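Local coordinates for protein designed CISK-PX domain (Synthetic construct, PDB 4OXW) that is a computationally designed PX domain that may bind membrane phosphoinositides, as the natural CISK-PX domain does, at residues 10-15 / 26-31. Residues are numbered along the deposited sequence; the frame is centred on the assembly and turned at random.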
loop_
_atom_site.group_PDB
_atom_site.type_symbol
_atom_site.label_atom_id
_atom_site.label_comp_id
_atom_site.label_asym_id
_atom_site.label_seq_id
_atom_site.Cartn_x
_atom_site.Cartn_y
_atom_site.Cartn_z
ATOM N N VAL A 10 -8.495 -7.146 -0.168
ATOM C CA VAL A 10 -7.952 -5.851 0.258
ATOM C C VAL A 10 -8.456 -4.711 -0.608
ATOM O O VAL A 10 -8.786 -4.911 -1.783
ATOM C CB VAL A 10 -6.417 -5.845 0.260
ATOM C CG1 VAL A 10 -5.922 -6.863 1.279
ATOM C CG2 VAL A 10 -5.873 -6.196 -1.123
ATOM N N SER A 11 -8.558 -3.525 -0.030
ATOM C CA SER A 11 -8.941 -2.322 -0.771
ATOM C C SER A 11 -8.366 -1.109 -0.051
ATOM O O SER A 11 -7.879 -1.229 1.069
ATOM C CB SER A 11 -10.473 -2.165 -0.869
ATOM O OG SER A 11 -11.079 -2.041 0.414
ATOM N N ILE A 12 -8.313 0.024 -0.751
ATOM C CA ILE A 12 -7.829 1.273 -0.197
ATOM C C ILE A 12 -8.861 2.367 -0.457
ATOM O O ILE A 12 -8.839 3.053 -1.505
ATOM C CB ILE A 12 -6.439 1.684 -0.777
ATOM C CG1 ILE A 12 -5.453 0.536 -0.627
ATOM C CG2 ILE A 12 -5.932 2.922 -0.039
ATOM C CD1 ILE A 12 -4.066 0.856 -1.165
ATOM N N PRO A 13 -9.819 2.498 0.480
ATOM C CA PRO A 13 -10.939 3.425 0.267
ATOM C C PRO A 13 -10.524 4.888 0.294
ATOM O O PRO A 13 -11.099 5.716 -0.434
ATOM C CB PRO A 13 -11.879 3.092 1.435
ATOM C CG PRO A 13 -11.039 2.375 2.441
ATOM C CD PRO A 13 -10.056 1.602 1.616
ATOM N N ASP A 14 -9.522 5.209 1.106
ATOM C CA ASP A 14 -9.132 6.599 1.307
ATOM C C ASP A 14 -7.676 6.765 1.618
ATOM O O ASP A 14 -7.023 5.816 2.082
ATOM C CB ASP A 14 -9.846 7.182 2.517
ATOM C CG ASP A 14 -11.317 6.968 2.485
ATOM O OD1 ASP A 14 -11.993 7.693 1.723
ATOM O OD2 ASP A 14 -11.781 6.087 3.236
ATOM N N PHE A 15 -7.193 7.987 1.395
ATOM C CA PHE A 15 -5.953 8.476 1.978
ATOM C C PHE A 15 -6.283 9.540 3.043
ATOM O O PHE A 15 -7.406 10.100 3.085
ATOM C CB PHE A 15 -5.014 9.011 0.905
ATOM C CG PHE A 15 -5.501 10.209 0.201
ATOM C CD1 PHE A 15 -5.472 11.437 0.811
ATOM C CD2 PHE A 15 -6.018 10.116 -1.073
ATOM C CE1 PHE A 15 -5.954 12.564 0.145
ATOM C CE2 PHE A 15 -6.467 11.226 -1.741
ATOM C CZ PHE A 15 -6.459 12.449 -1.125
ATOM N N VAL A 26 1.174 11.559 3.980
ATOM C CA VAL A 26 -0.079 11.004 3.499
ATOM C C VAL A 26 0.006 9.506 3.797
ATOM O O VAL A 26 1.003 8.866 3.480
ATOM C CB VAL A 26 -0.226 11.194 1.998
ATOM C CG1 VAL A 26 -1.408 10.423 1.427
ATOM C CG2 VAL A 26 -0.355 12.671 1.633
ATOM N N MET A 27 -1.030 9.016 4.438
ATOM C CA MET A 27 -1.194 7.598 4.709
ATOM C C MET A 27 -2.409 7.064 3.988
ATOM O O MET A 27 -3.395 7.760 3.786
ATOM C CB MET A 27 -1.327 7.364 6.193
ATOM C CG MET A 27 -0.111 7.829 6.961
ATOM S SD MET A 27 0.482 6.545 8.060
ATOM C CE MET A 27 1.757 7.503 8.891
ATOM N N TYR A 28 -2.317 5.807 3.571
ATOM C CA TYR A 28 -3.355 5.136 2.808
ATOM C C TYR A 28 -3.986 4.130 3.740
ATOM O O TYR A 28 -3.272 3.387 4.398
ATOM C CB TYR A 28 -2.779 4.443 1.520
ATOM C CG TYR A 28 -2.197 5.498 0.584
ATOM C CD1 TYR A 28 -2.998 6.143 -0.350
ATOM C CD2 TYR A 28 -0.893 5.918 0.709
ATOM C CE1 TYR A 28 -2.520 7.166 -1.146
ATOM C CE2 TYR A 28 -0.382 6.938 -0.092
ATOM C CZ TYR A 28 -1.222 7.603 -1.003
ATOM O OH TYR A 28 -0.769 8.652 -1.830
ATOM N N LYS A 29 -5.312 4.166 3.842
ATOM C CA LYS A 29 -6.043 3.243 4.688
ATOM C C LYS A 29 -6.338 1.964 3.905
ATOM O O LYS A 29 -7.107 1.983 2.949
ATOM C CB LYS A 29 -7.350 3.908 5.140
ATOM C CG LYS A 29 -8.210 2.987 5.956
ATOM C CD LYS A 29 -9.513 3.642 6.375
ATOM C CE LYS A 29 -10.236 2.733 7.369
ATOM N NZ LYS A 29 -11.581 3.285 7.752
ATOM N N ILE A 30 -5.689 0.862 4.281
ATOM C CA ILE A 30 -5.928 -0.427 3.640
ATOM C C ILE A 30 -6.963 -1.215 4.493
ATOM O O ILE A 30 -6.710 -1.509 5.674
ATOM C CB ILE A 30 -4.663 -1.262 3.501
ATOM C CG1 ILE A 30 -3.491 -0.420 2.929
ATOM C CG2 ILE A 30 -4.948 -2.521 2.664
ATOM C CD1 ILE A 30 -2.169 -1.152 2.926
ATOM N N LYS A 31 -8.099 -1.519 3.890
ATOM C CA LYS A 31 -9.143 -2.364 4.512
ATOM C C LYS A 31 -8.864 -3.812 4.110
ATOM O O LYS A 31 -8.644 -4.110 2.931
ATOM C CB LYS A 31 -10.553 -1.932 4.053
ATOM C CG LYS A 31 -11.023 -0.640 4.720
ATOM C CD LYS A 31 -12.430 -0.220 4.298
ATOM C CE LYS A 31 -13.409 -1.382 4.154
ATOM N NZ LYS A 31 -14.781 -0.874 3.819
HETATM O O HOH W 1 -11.540 -4.606 1.527
HETATM O O HOH W 2 -12.973 4.258 5.092
#
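Ser11 and Lys31 form an antiparallel hydrogen-bonded pair, Ser11 N to Lys31 O 3.0 Å and Lys31 N to Ser11 O 2.8 Å, and by Phe15 and Tyr28, a non-hydrogen-bonded pair, the first strand has spent one residue more than the second. This is a beta bulge, and it falls around Ile12 and Pro13. Pro13 has no N-H to give Lys29 O, and this buried oxygen, without a hydrogen-bond partner, meets only carbon here, including Pro13 CD and the CA-H of Ile12, each 3.3 Å away. On the face that carries Ser11, Lys29 and Lys31, the Lys31 chain, bent at chi3 (39°), crosses the Pro13 ring with CD pressed to 3.5 Å from Pro13 CG. Beyond it a water joins Asp14 OD2 to the NZ of the fully extended Lys29. Toward the core, CG2 of Ile12, anti to N, meets the edge of the Tyr28 ring and lies 3.8 Å from Tyr28 CB, while CG1 runs beside that of Ile30. With an alanine here, a gap would probably open between Tyr28 and Ile30. Phe48 of helix 45-58 touches both isoleucines, and helix 78-96 reaches the bulged strand through Glu89 to Ile12 N and Lys85 to Pro13 O; strand 37-44 pairs with the far edge of 26-31, completing the PX-domain antiparallel sheet.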